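PDB 6N9J: clostripain-related protein from Bacteroides thetaiotaomicron, which is a secreted cysteine protease of the C11 (clostripain) family that hydrolyses peptide bonds, captured here with an irreversible peptide inhibitor bound. Local coordinates for residues Asn21-Phe26 / Trp110-Gly115; Asn46-Tyr51 / Ala199-Asn204; Gly190-Val195 / Tyr215-Lys220; Tyr279-Glu284 / Asn324-Ser329. One frame throughout, in Å; residues are numbered along the deposited sequence.

Contact 1 (Asn21-Phe26 / Trp110-Gly115); sequences NSLSRF and WSHGDG
Ser22 and Leu23 clasp the His112 ring from its edge and from one face in a mostly buried contact, where the turn leading into helix 24-37 meets the loop that leaves strand 105-110. His112 NE2 donates to Ser22 OG at 2.8 Å, with the hydroxyl oxygen almost in the ring plane. Leu23 CD1 stands 3.8 Å from the centroid of the His112 ring, only 6° off the normal, a CH-pi contact that, together with the bond to Ser22, limits rotation of the imidazole. Asn21 passes by its CD2 edge, Asn21 CG 3.7 Å from His112 CD2, with the amide turned 69° to the ring. The amide also caps the turn: its OD1 takes Leu23 N at 2.8 Å in the carbonyl plane, because CG sits between the backbone N and the carbonyl carbon (chi1 56°). Its ND2 bonds to Ala18 O and Gln129 O. A His-Gly pair in the loop after a central strand is a signature of clan CD peptidases, where the histidine belongs to the catalytic dyad; His112-Gly113 is consistent with that role, and the Gly113 backbone hydrogen-bonds to the bound peptide. Trp110 brings its six-membered ring edge-on to the turn, its CH2 lying 3.4 Å from Leu23 O and 3.8 Å from Leu23 CB. Phe26 CB touches the same rim, 3.8 Å from Trp110 CZ2. At the other end of the indole, NE1 bonds to Asp30 on helix 24-37, and both Leu23 and Trp110 pack on a modified side chain of the peptide.

Contact 2 (Asn46-Tyr51 / Ala199-Asn204); sequences NNLLVY and ALFAVN
Phe201 O accepts a 2.8 Å hydrogen bond from water 1, which also donates, at a longer 3.3 Å, to Asn46 OD1 and so links the two segments at their polar margin. The contact lays the end of helix 193-200 over the start of strand 46-53 in the central sheet of the caspase-like alpha/beta fold that clan CD peptidases share. Phe201 supplies most of the apolar part. Its CG lies beside the backbone N (chi1 -59°), a setting that sends the ring down toward the strand, where Asn46, Asn47 and Leu48 meet it in succession. Asn46 CB lies 3.6 Å from Phe201 CD1, and the two side chains run antiparallel alongside each other. Asn47 O lies in the ring plane at the edge, 3.7 Å from Phe201 CE1. Farther along, Leu48 CB comes within 3.6 Å of Phe201 CZ, its side chain set roughly perpendicular to that of the phenylalanine. With an alanine at Phe201, a gap would probably open beside Asn46 and Leu48, and Leu48 CB would lose its aromatic neighbour. Val13 of strand 9-18 also touches the phenyl group, while Arg11 NH1 binds the backbone oxygens of Leu200 and Ala202, tying the helix end to the sheet. On the helix side, Leu200 CD1 meets Leu48 CD1 at 4.0 Å.

Contact 3 (Gly190-Val195 / Tyr215-Lys220); sequences GAPYEV and YSVYAK
The start of helix 193-200, with Pro192 at its N-cap position, packs against the side of helix 206-221 through Val217 and Tyr218. Pro192 leads the apolar contact: its CB is 3.8 Å from Val217 CG2, and the pyrrolidine ring and the valine branches pass side by side, heading opposite ways. Because Val217 CG2 lies anti to the carbonyl carbon, with CG1 anti to the backbone N (chi1 165°), the CG2 branch faces both Pro192 and the first turn of the other helix. There Val195 CG2 meets Val217 CG2 at 3.9 Å, their side chains slanting across one another. Next to Val217 in the chain, Tyr218 angles past the proline, its CE2 4.0 Å from Pro192 CD; its hydroxyl end is modelled doubtfully close to Gly190. The first turn itself is closed by Val195 N bonding to Pro192 O at 3.0 Å. On its far side, helix 193-200 faces helix 24-37, where Glu33 takes the Tyr193 N-H, and Tyr193 OH bonds to Asp159 at the end of strand 155-159. Helix 206-221 in turn rests Tyr215 on Trp317, Asn319 and Thr321 of strand 315-327.

Contact 4 (Tyr279-Glu284 / Asn324-Ser329); sequences YDPLRE and NYCTYS
Arg283 runs extended from CG to NE (chi3 175°), which lays its side chain alongside Thr327 and points it the same way, while a chi1 of -46° sets Leu282 CG beside the backbone N, from where CD1 extends toward the strand, 3.9 Å from Cys326 CB. The guanidinium then grips Thr327 side-on. NH1 donates to Thr327 OG1 at 2.9 Å, and NE reaches Thr327 O at 3.3 Å from above the carbonyl plane, with a further weak bond to OG1. Thr327 OG1 is also bonded to Glu185, whose carboxylate probably adds an attractive field for the arginine. Ser329 CA lies over one guanidinium face. The backbone places Leu282 CB over one face of the Tyr328 ring, 3.9 Å from its centroid in a CH-pi contact. Replacing Tyr328 by a serine would probably strip that cover from Leu282 and leave its side chain freer to turn. Water 2 joins Leu282 N to Thr327 O, and water 3 takes Ser329 N at 2.9 Å while donating to Leu282 O. Asp280 to Arg283 form a type I turn, which is thereby fastened beside the end of strand 315-327; Thr327 also packs on the bound peptide. That strand pairs antiparallel with strand 333-337, whose Val336 touches Pro281 and Cys326 and whose Lys334 touches Tyr328.

In the fold
From the N terminus, the turn into helix 24-37 opens contact 1, and strand 46-53 opens contact 2 before contact 1 closes in the loop after strand 105-110, so the two cross. Contact 3 opens at 190-195, just ahead of the point where contact 2 closes on the end of the same helix, 193-200, and crosses it in turn, closing on helix 206-221. Contacts 1 and 3 lie in series yet touch, Trp110 CD1 being 3.6 Å from Tyr193 OH. Contact 4 follows all three, closing the span from 279 to 329. Contacts 2 and 4 reach the same central sheet on opposite sides of the chain's centre, their own centres about 32 Å apart.

Contact 1 (Asn21-Phe26 / Trp110-Gly115)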
loop_
_atom_site.group_PDB
_atom_site.type_symbol
_atom_site.label_atom_id
_atom_site.label_comp_id
_atom_site.label_asym_id
_atom_site.label_seq_id
_atom_site.Cartn_x
_atom_site.Cartn_y
_atom_site.Cartn_z
ATOM N N ASN A 21 -4.239 8.514 14.938
ATOM C CA ASN A 21 -3.492 7.373 15.425
ATOM C C ASN A 21 -2.058 7.835 15.611
ATOM O O ASN A 21 -1.767 9.022 15.434
ATOM C CB ASN A 21 -3.572 6.199 14.442
ATOM C CG ASN A 21 -3.103 6.574 13.039
ATOM O OD1 ASN A 21 -2.037 7.176 12.862
ATOM N ND2 ASN A 21 -3.896 6.209 12.031
ATOM N N SER A 22 -1.157 6.901 15.903
ATOM C CA SER A 22 0.215 7.253 16.252
ATOM C C SER A 22 0.976 7.998 15.145
ATOM O O SER A 22 2.003 8.634 15.414
ATOM C CB SER A 22 0.989 5.991 16.641
ATOM O OG SER A 22 0.906 5.000 15.631
ATOM N N LEU A 23 0.474 7.920 13.910
ATOM C CA LEU A 23 1.164 8.497 12.770
ATOM C C LEU A 23 0.814 9.965 12.557
ATOM O O LEU A 23 1.297 10.586 11.607
ATOM C CB LEU A 23 0.844 7.706 11.498
ATOM C CG LEU A 23 1.364 6.265 11.521
ATOM C CD1 LEU A 23 0.974 5.541 10.257
ATOM C CD2 LEU A 23 2.875 6.252 11.710
ATOM N N SER A 24 -0.012 10.520 13.443
ATOM C CA SER A 24 -0.545 11.871 13.243
ATOM C C SER A 24 0.554 12.902 13.018
ATOM O O SER A 24 0.345 13.894 12.315
ATOM C CB SER A 24 -1.398 12.294 14.426
ATOM O OG SER A 24 -0.620 12.295 15.605
ATOM N N ARG A 25 1.723 12.650 13.607
ATOM C CA ARG A 25 2.856 13.572 13.537
ATOM C C ARG A 25 3.524 13.644 12.151
ATOM O O ARG A 25 4.352 14.524 11.914
ATOM C CB ARG A 25 3.914 13.188 14.581
ATOM C CG ARG A 25 4.827 12.057 14.139
ATOM C CD ARG A 25 5.972 11.836 15.124
ATOM N NE ARG A 25 5.549 11.075 16.299
ATOM C CZ ARG A 25 6.305 10.864 17.376
ATOM N NH1 ARG A 25 7.535 11.361 17.443
ATOM N NH2 ARG A 25 5.827 10.152 18.389
ATOM N N PHE A 26 3.189 12.722 11.250
ATOM C CA PHE A 26 3.789 12.733 9.914
ATOM C C PHE A 26 2.900 13.413 8.862
ATOM O O PHE A 26 3.393 13.871 7.831
ATOM C CB PHE A 26 4.102 11.312 9.443
ATOM C CG PHE A 26 5.078 10.577 10.312
ATOM C CD1 PHE A 26 6.414 10.957 10.353
ATOM C CD2 PHE A 26 4.668 9.486 11.071
ATOM C CE1 PHE A 26 7.323 10.280 11.158
ATOM C CE2 PHE A 26 5.564 8.807 11.867
ATOM C CZ PHE A 26 6.900 9.202 11.911
ATOM N N TRP A 110 -3.150 6.304 2.971
ATOM C CA TRP A 110 -2.120 6.690 3.934
ATOM C C TRP A 110 -2.560 6.355 5.358
ATOM O O TRP A 110 -3.467 6.995 5.895
ATOM C CB TRP A 110 -1.865 8.192 3.780
ATOM C CG TRP A 110 -0.708 8.860 4.498
ATOM C CD1 TRP A 110 0.373 9.459 3.908
ATOM C CD2 TRP A 110 -0.567 9.094 5.909
ATOM N NE1 TRP A 110 1.191 10.015 4.859
ATOM C CE2 TRP A 110 0.639 9.810 6.094
ATOM C CE3 TRP A 110 -1.328 8.747 7.037
ATOM C CZ2 TRP A 110 1.093 10.193 7.352
ATOM C CZ3 TRP A 110 -0.866 9.121 8.292
ATOM C CH2 TRP A 110 0.333 9.833 8.438
ATOM N N SER A 111 -1.920 5.361 5.972
ATOM C CA SER A 111 -2.237 4.961 7.343
ATOM C C SER A 111 -1.362 3.810 7.803
ATOM O O SER A 111 -0.356 3.473 7.169
ATOM C CB SER A 111 -3.703 4.536 7.474
ATOM O OG SER A 111 -4.130 4.589 8.817
ATOM N N HIS A 112 -1.767 3.215 8.925
ATOM C CA HIS A 112 -1.290 1.903 9.333
ATOM C C HIS A 112 -1.838 0.831 8.386
ATOM O O HIS A 112 -2.875 1.023 7.747
ATOM C CB HIS A 112 -1.718 1.595 10.776
ATOM C CG HIS A 112 -0.923 2.327 11.811
ATOM N ND1 HIS A 112 0.383 2.004 12.112
ATOM C CD2 HIS A 112 -1.247 3.369 12.615
ATOM C CE1 HIS A 112 0.827 2.811 13.058
ATOM N NE2 HIS A 112 -0.144 3.648 13.383
ATOM N N GLY A 113 -1.144 -0.301 8.315
ATOM C CA GLY A 113 -1.564 -1.421 7.494
ATOM C C GLY A 113 -1.029 -2.719 8.065
ATOM O O GLY A 113 -0.014 -2.724 8.769
ATOM N N ASP A 114 -1.722 -3.819 7.784
ATOM C CA ASP A 114 -1.267 -5.148 8.206
ATOM C C ASP A 114 -1.840 -6.191 7.238
ATOM O O ASP A 114 -2.446 -7.188 7.646
ATOM C CB ASP A 114 -1.676 -5.436 9.659
ATOM C CG ASP A 114 -0.752 -6.447 10.351
ATOM O OD1 ASP A 114 -0.151 -7.294 9.656
ATOM O OD2 ASP A 114 -0.623 -6.398 11.595
ATOM N N GLY A 115 -1.655 -5.944 5.944
ATOM C CA GLY A 115 -2.054 -6.906 4.929
ATOM C C GLY A 115 -3.505 -7.352 5.000
ATOM O O GLY A 115 -4.426 -6.537 5.101
#

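Contact 2 (Asn46-Tyr51 / Ala199-Asn204)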
loop_
_atom_site.group_PDB
_atom_site.type_symbol
_atom_site.label_atom_id
_atom_site.label_comp_id
_atom_site.label_asym_id
_atom_site.label_seq_id
_atom_site.Cartn_x
_atom_site.Cartn_y
_atom_site.Cartn_z
ATOM N N ASN A 46 -5.196 18.567 -13.890
ATOM C CA ASN A 46 -4.879 17.589 -12.858
ATOM C C ASN A 46 -5.404 18.016 -11.495
ATOM O O ASN A 46 -5.137 19.131 -11.042
ATOM C CB ASN A 46 -3.368 17.367 -12.797
ATOM C CG ASN A 46 -2.787 16.896 -14.126
ATOM O OD1 ASN A 46 -3.216 15.885 -14.677
ATOM N ND2 ASN A 46 -1.812 17.637 -14.649
ATOM N N ASN A 47 -6.160 17.133 -10.845
ATOM C CA ASN A 47 -6.728 17.434 -9.536
ATOM C C ASN A 47 -6.118 16.591 -8.413
ATOM O O ASN A 47 -6.339 15.387 -8.336
ATOM C CB ASN A 47 -8.246 17.239 -9.557
ATOM C CG ASN A 47 -8.901 17.848 -10.785
ATOM O OD1 ASN A 47 -8.977 19.071 -10.928
ATOM N ND2 ASN A 47 -9.396 16.999 -11.667
ATOM N N LEU A 48 -5.350 17.236 -7.542
ATOM C CA LEU A 48 -4.838 16.582 -6.346
ATOM C C LEU A 48 -5.735 16.904 -5.151
ATOM O O LEU A 48 -5.736 18.031 -4.659
ATOM C CB LEU A 48 -3.394 17.013 -6.064
ATOM C CG LEU A 48 -2.735 16.339 -4.851
ATOM C CD1 LEU A 48 -2.675 14.819 -5.018
ATOM C CD2 LEU A 48 -1.342 16.936 -4.655
ATOM N N LEU A 49 -6.502 15.910 -4.706
ATOM C CA LEU A 49 -7.407 16.050 -3.574
ATOM C C LEU A 49 -6.801 15.376 -2.341
ATOM O O LEU A 49 -6.108 14.377 -2.450
ATOM C CB LEU A 49 -8.779 15.446 -3.896
ATOM C CG LEU A 49 -9.770 16.316 -4.711
ATOM C CD1 LEU A 49 -9.156 17.018 -5.903
ATOM C CD2 LEU A 49 -10.960 15.490 -5.180
ATOM N N VAL A 50 -7.028 15.949 -1.168
ATOM C CA VAL A 50 -6.502 15.371 0.059
ATOM C C VAL A 50 -7.596 15.349 1.116
ATOM O O VAL A 50 -8.146 16.408 1.481
ATOM C CB VAL A 50 -5.274 16.155 0.604
ATOM C CG1 VAL A 50 -4.670 15.441 1.809
ATOM C CG2 VAL A 50 -4.220 16.363 -0.468
ATOM N N TYR A 51 -7.927 14.145 1.578
ATOM C CA TYR A 51 -8.764 13.973 2.760
ATOM C C TYR A 51 -7.862 13.757 3.967
ATOM O O TYR A 51 -7.114 12.782 4.027
ATOM C CB TYR A 51 -9.732 12.799 2.616
ATOM C CG TYR A 51 -10.423 12.472 3.925
ATOM C CD1 TYR A 51 -11.521 13.208 4.353
ATOM C CD2 TYR A 51 -9.961 11.437 4.746
ATOM C CE1 TYR A 51 -12.148 12.928 5.553
ATOM C CE2 TYR A 51 -10.585 11.146 5.944
ATOM C CZ TYR A 51 -11.676 11.887 6.344
ATOM O OH TYR A 51 -12.299 11.600 7.545
ATOM N N ALA A 199 4.620 12.379 -10.130
ATOM C CA ALA A 199 4.541 11.030 -10.698
ATOM C C ALA A 199 3.108 10.484 -10.638
ATOM O O ALA A 199 2.713 9.680 -11.479
ATOM C CB ALA A 199 5.515 10.081 -9.978
ATOM N N LEU A 200 2.329 10.936 -9.657
ATOM C CA LEU A 200 0.912 10.557 -9.564
ATOM C C LEU A 200 0.121 10.995 -10.812
ATOM O O LEU A 200 -0.934 10.426 -11.122
ATOM C CB LEU A 200 0.256 11.179 -8.325
ATOM C CG LEU A 200 0.712 10.956 -6.881
ATOM C CD1 LEU A 200 -0.083 11.908 -5.966
ATOM C CD2 LEU A 200 0.505 9.515 -6.456
ATOM N N PHE A 201 0.633 12.013 -11.509
ATOM C CA PHE A 201 -0.058 12.585 -12.661
ATOM C C PHE A 201 0.710 12.352 -13.951
ATOM O O PHE A 201 0.395 12.948 -14.981
ATOM C CB PHE A 201 -0.295 14.096 -12.467
ATOM C CG PHE A 201 -1.111 14.427 -11.248
ATOM C CD1 PHE A 201 -2.485 14.267 -11.252
ATOM C CD2 PHE A 201 -0.501 14.898 -10.092
ATOM C CE1 PHE A 201 -3.239 14.577 -10.125
ATOM C CE2 PHE A 201 -1.247 15.197 -8.954
ATOM C CZ PHE A 201 -2.617 15.035 -8.972
ATOM N N ALA A 202 1.724 11.489 -13.885
ATOM C CA ALA A 202 2.481 11.118 -15.070
ATOM C C ALA A 202 1.535 10.543 -16.096
ATOM O O ALA A 202 0.688 9.719 -15.777
ATOM C CB ALA A 202 3.575 10.118 -14.733
ATOM N N VAL A 203 1.665 11.009 -17.326
ATOM C CA VAL A 203 0.832 10.525 -18.411
ATOM C C VAL A 203 1.217 9.091 -18.795
ATOM O O VAL A 203 0.355 8.280 -19.134
ATOM C CB VAL A 203 0.937 11.459 -19.617
ATOM C CG1 VAL A 203 1.157 10.675 -20.916
ATOM C CG2 VAL A 203 -0.296 12.354 -19.700
ATOM N N ASN A 204 2.506 8.770 -18.713
ATOM C CA ASN A 204 2.984 7.430 -19.050
ATOM C C ASN A 204 3.428 6.647 -17.825
ATOM O O ASN A 204 4.267 7.126 -17.059
ATOM C CB ASN A 204 4.143 7.517 -20.039
ATOM C CG ASN A 204 3.761 8.231 -21.309
ATOM O OD1 ASN A 204 4.261 9.318 -21.600
ATOM N ND2 ASN A 204 2.871 7.625 -22.078
HETATM O O HOH W 1 -2.314 12.898 -15.600
#

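Contact 3 (Gly190-Val195 / Tyr215-Lys220)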
loop_
_atom_site.group_PDB
_atom_site.type_symbol
_atom_site.label_atom_id
_atom_site.label_comp_id
_atom_site.label_asym_id
_atom_site.label_seq_id
_atom_site.Cartn_x
_atom_site.Cartn_y
_atom_site.Cartn_z
ATOM N N GLY A 190 6.965 7.891 5.299
ATOM C CA GLY A 190 6.252 7.518 4.089
ATOM C C GLY A 190 6.847 8.088 2.811
ATOM O O GLY A 190 8.057 8.282 2.701
ATOM N N ALA A 191 5.992 8.346 1.831
ATOM C CA ALA A 191 6.456 8.844 0.549
ATOM C C ALA A 191 7.085 10.225 0.665
ATOM O O ALA A 191 6.714 11.021 1.525
ATOM C CB ALA A 191 5.305 8.872 -0.462
ATOM N N PRO A 192 8.074 10.490 -0.196
ATOM C CA PRO A 192 8.596 11.827 -0.501
ATOM C C PRO A 192 7.684 12.527 -1.518
ATOM O O PRO A 192 7.933 12.512 -2.738
ATOM C CB PRO A 192 9.970 11.530 -1.091
ATOM C CG PRO A 192 9.779 10.184 -1.769
ATOM C CD PRO A 192 8.847 9.425 -0.863
ATOM N N TYR A 193 6.622 13.150 -1.012
ATOM C CA TYR A 193 5.551 13.623 -1.879
ATOM C C TYR A 193 5.960 14.802 -2.733
ATOM O O TYR A 193 5.200 15.237 -3.596
ATOM C CB TYR A 193 4.319 13.972 -1.052
ATOM C CG TYR A 193 3.573 12.739 -0.610
ATOM C CD1 TYR A 193 2.779 12.038 -1.510
ATOM C CD2 TYR A 193 3.672 12.270 0.690
ATOM C CE1 TYR A 193 2.102 10.905 -1.130
ATOM C CE2 TYR A 193 2.990 11.127 1.088
ATOM C CZ TYR A 193 2.213 10.447 0.169
ATOM O OH TYR A 193 1.531 9.310 0.522
ATOM N N GLU A 194 7.162 15.318 -2.505
ATOM C CA GLU A 194 7.671 16.380 -3.356
ATOM C C GLU A 194 8.082 15.845 -4.733
ATOM O O GLU A 194 8.161 16.610 -5.692
ATOM C CB GLU A 194 8.849 17.093 -2.686
ATOM C CG GLU A 194 10.146 16.313 -2.674
ATOM C CD GLU A 194 10.289 15.348 -1.500
ATOM O OE1 GLU A 194 9.298 15.066 -0.777
ATOM O OE2 GLU A 194 11.424 14.869 -1.301
ATOM N N VAL A 195 8.342 14.539 -4.842
ATOM C CA VAL A 195 8.607 13.939 -6.157
ATOM C C VAL A 195 7.580 12.869 -6.541
ATOM O O VAL A 195 7.416 12.571 -7.712
ATOM C CB VAL A 195 10.021 13.320 -6.252
ATOM C CG1 VAL A 195 11.064 14.407 -6.509
ATOM C CG2 VAL A 195 10.357 12.473 -5.003
ATOM N N TYR A 215 11.101 5.075 -4.208
ATOM C CA TYR A 215 12.335 4.374 -3.875
ATOM C C TYR A 215 13.589 5.252 -3.882
ATOM O O TYR A 215 14.433 5.144 -2.996
ATOM C CB TYR A 215 12.539 3.208 -4.843
ATOM C CG TYR A 215 13.804 2.435 -4.557
ATOM C CD1 TYR A 215 13.862 1.543 -3.493
ATOM C CD2 TYR A 215 14.947 2.608 -5.333
ATOM C CE1 TYR A 215 15.007 0.840 -3.207
ATOM C CE2 TYR A 215 16.105 1.895 -5.062
ATOM C CZ TYR A 215 16.123 1.016 -3.987
ATOM O OH TYR A 215 17.264 0.315 -3.681
ATOM N N SER A 216 13.716 6.113 -4.887
ATOM C CA SER A 216 14.968 6.817 -5.110
ATOM C C SER A 216 15.383 7.744 -3.964
ATOM O O SER A 216 16.572 7.917 -3.702
ATOM C CB SER A 216 14.889 7.613 -6.409
ATOM O OG SER A 216 16.152 8.166 -6.726
ATOM N N VAL A 217 14.424 8.353 -3.280
ATOM C CA VAL A 217 14.800 9.247 -2.195
ATOM C C VAL A 217 15.360 8.436 -1.017
ATOM O O VAL A 217 16.373 8.808 -0.419
ATOM C CB VAL A 217 13.613 10.121 -1.749
ATOM C CG1 VAL A 217 13.894 10.779 -0.408
ATOM C CG2 VAL A 217 13.324 11.183 -2.812
ATOM N N TYR A 218 14.725 7.314 -0.709
ATOM C CA TYR A 218 15.182 6.472 0.394
ATOM C C TYR A 218 16.500 5.791 0.060
ATOM O O TYR A 218 17.381 5.680 0.923
ATOM C CB TYR A 218 14.114 5.436 0.760
ATOM C CG TYR A 218 13.009 6.045 1.583
ATOM C CD1 TYR A 218 13.130 6.153 2.964
ATOM C CD2 TYR A 218 11.861 6.549 0.977
ATOM C CE1 TYR A 218 12.131 6.734 3.720
ATOM C CE2 TYR A 218 10.855 7.130 1.725
ATOM C CZ TYR A 218 10.992 7.218 3.097
ATOM O OH TYR A 218 9.989 7.802 3.843
ATOM N N ALA A 219 16.633 5.347 -1.189
ATOM C CA ALA A 219 17.876 4.750 -1.677
ATOM C C ALA A 219 19.068 5.698 -1.538
ATOM O O ALA A 219 20.198 5.258 -1.348
ATOM C CB ALA A 219 17.721 4.326 -3.123
ATOM N N LYS A 220 18.821 7.003 -1.612
ATOM C CA LYS A 220 19.931 7.946 -1.586
ATOM C C LYS A 220 20.395 8.343 -0.180
ATOM O O LYS A 220 21.539 8.773 -0.008
ATOM C CB LYS A 220 19.575 9.188 -2.404
ATOM C CG LYS A 220 19.913 9.008 -3.874
ATOM C CD LYS A 220 19.246 10.034 -4.766
ATOM C CE LYS A 220 19.736 9.885 -6.207
ATOM N NZ LYS A 220 18.748 10.408 -7.187
#

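Contact 4 (Tyr279-Glu284 / Asn324-Ser329)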
loop_
_atom_site.group_PDB
_atom_site.type_symbol
_atom_site.label_atom_id
_atom_site.label_comp_id
_atom_site.label_asym_id
_atom_site.label_seq_id
_atom_site.Cartn_x
_atom_site.Cartn_y
_atom_site.Cartn_z
ATOM N N TYR A 279 9.195 -11.124 5.894
ATOM C CA TYR A 279 9.084 -9.657 5.911
ATOM C C TYR A 279 8.752 -9.075 7.281
ATOM O O TYR A 279 8.910 -7.878 7.489
ATOM C CB TYR A 279 8.042 -9.187 4.892
ATOM C CG TYR A 279 8.482 -9.420 3.465
ATOM C CD1 TYR A 279 9.631 -8.815 2.967
ATOM C CD2 TYR A 279 7.760 -10.253 2.618
ATOM C CE1 TYR A 279 10.044 -9.024 1.663
ATOM C CE2 TYR A 279 8.170 -10.472 1.316
ATOM C CZ TYR A 279 9.315 -9.853 0.846
ATOM O OH TYR A 279 9.737 -10.070 -0.448
ATOM N N ASP A 280 8.295 -9.912 8.211
ATOM C CA ASP A 280 8.174 -9.505 9.614
ATOM C C ASP A 280 8.914 -10.468 10.552
ATOM O O ASP A 280 8.288 -11.135 11.382
ATOM C CB ASP A 280 6.691 -9.398 10.010
ATOM C CG ASP A 280 5.933 -10.711 9.815
ATOM O OD1 ASP A 280 6.408 -11.566 9.024
ATOM O OD2 ASP A 280 4.861 -10.880 10.449
ATOM N N PRO A 281 10.257 -10.535 10.440
ATOM C CA PRO A 281 11.013 -11.568 11.155
ATOM C C PRO A 281 11.153 -11.300 12.653
ATOM O O PRO A 281 11.521 -12.195 13.408
ATOM C CB PRO A 281 12.381 -11.526 10.472
ATOM C CG PRO A 281 12.521 -10.112 10.018
ATOM C CD PRO A 281 11.145 -9.617 9.700
ATOM N N LEU A 282 10.863 -10.078 13.079
ATOM C CA LEU A 282 11.063 -9.720 14.475
ATOM C C LEU A 282 9.735 -9.754 15.213
ATOM O O LEU A 282 9.682 -9.520 16.420
ATOM C CB LEU A 282 11.711 -8.341 14.586
ATOM C CG LEU A 282 12.904 -8.076 13.660
ATOM C CD1 LEU A 282 13.432 -6.673 13.882
ATOM C CD2 LEU A 282 14.003 -9.117 13.869
ATOM N N ARG A 283 8.664 -10.046 14.477
ATOM C CA ARG A 283 7.326 -10.131 15.053
ATOM C C ARG A 283 6.687 -11.513 14.818
ATOM O O ARG A 283 7.297 -12.533 15.117
ATOM C CB ARG A 283 6.439 -9.017 14.490
ATOM C CG ARG A 283 6.878 -7.616 14.920
ATOM C CD ARG A 283 6.084 -6.520 14.210
ATOM N NE ARG A 283 6.429 -5.190 14.712
ATOM C CZ ARG A 283 5.602 -4.405 15.401
ATOM N NH1 ARG A 283 6.015 -3.219 15.828
ATOM N NH2 ARG A 283 4.362 -4.804 15.662
ATOM N N GLU A 284 5.473 -11.548 14.274
ATOM C CA GLU A 284 4.711 -12.795 14.218
ATOM C C GLU A 284 5.097 -13.735 13.062
ATOM O O GLU A 284 4.609 -14.859 13.007
ATOM C CB GLU A 284 3.216 -12.478 14.145
ATOM N N ASN A 324 16.473 -3.430 5.208
ATOM C CA ASN A 324 15.377 -2.539 5.587
ATOM C C ASN A 324 15.306 -2.485 7.111
ATOM O O ASN A 324 15.699 -3.442 7.783
ATOM C CB ASN A 324 14.039 -3.024 5.019
ATOM C CG ASN A 324 13.751 -2.485 3.638
ATOM O OD1 ASN A 324 12.635 -2.051 3.350
ATOM N ND2 ASN A 324 14.759 -2.500 2.773
ATOM N N TYR A 325 14.806 -1.382 7.658
ATOM C CA TYR A 325 14.584 -1.291 9.096
ATOM C C TYR A 325 13.280 -1.993 9.469
ATOM O O TYR A 325 12.257 -1.788 8.824
ATOM C CB TYR A 325 14.560 0.167 9.542
ATOM C CG TYR A 325 14.479 0.383 11.054
ATOM C CD1 TYR A 325 15.626 0.425 11.827
ATOM C CD2 TYR A 325 13.249 0.574 11.687
ATOM C CE1 TYR A 325 15.554 0.638 13.197
ATOM C CE2 TYR A 325 13.165 0.795 13.044
ATOM C CZ TYR A 325 14.318 0.828 13.798
ATOM O OH TYR A 325 14.243 1.043 15.155
ATOM N N CYS A 326 13.327 -2.837 10.500
ATOM C CA CYS A 326 12.140 -3.566 10.945
ATOM C C CYS A 326 12.045 -3.441 12.436
ATOM O O CYS A 326 13.051 -3.189 13.103
ATOM C CB CYS A 326 12.195 -5.053 10.543
ATOM S SG CYS A 326 12.000 -5.377 8.757
ATOM N N THR A 327 10.847 -3.638 12.973
ATOM C CA THR A 327 10.647 -3.419 14.390
ATOM C C THR A 327 10.221 -4.687 15.103
ATOM O O THR A 327 9.650 -5.598 14.512
ATOM C CB THR A 327 9.593 -2.302 14.659
ATOM O OG1 THR A 327 8.300 -2.708 14.187
ATOM C CG2 THR A 327 10.001 -1.002 13.980
ATOM N N TYR A 328 10.529 -4.743 16.387
ATOM C CA TYR A 328 9.973 -5.766 17.249
ATOM C C TYR A 328 8.639 -5.266 17.759
ATOM O O TYR A 328 8.298 -4.095 17.564
ATOM C CB TYR A 328 10.895 -6.062 18.413
ATOM C CG TYR A 328 12.265 -6.568 18.058
ATOM C CD1 TYR A 328 13.299 -5.689 17.770
ATOM C CD2 TYR A 328 12.546 -7.934 18.086
ATOM C CE1 TYR A 328 14.568 -6.158 17.480
ATOM C CE2 TYR A 328 13.796 -8.408 17.799
ATOM C CZ TYR A 328 14.808 -7.520 17.494
ATOM O OH TYR A 328 16.059 -8.004 17.213
ATOM N N SER A 329 7.895 -6.141 18.428
ATOM C CA SER A 329 6.616 -5.763 19.013
ATOM C C SER A 329 6.806 -4.691 20.078
ATOM O O SER A 329 5.906 -3.900 20.325
ATOM C CB SER A 329 5.921 -6.985 19.609
ATOM O OG SER A 329 5.788 -8.001 18.630
HETATM O O HOH W 2 9.405 -7.556 12.132
HETATM O O HOH W 3 8.719 -8.892 18.739
HETATM O O HOH W 4 3.656 -7.530 16.900
#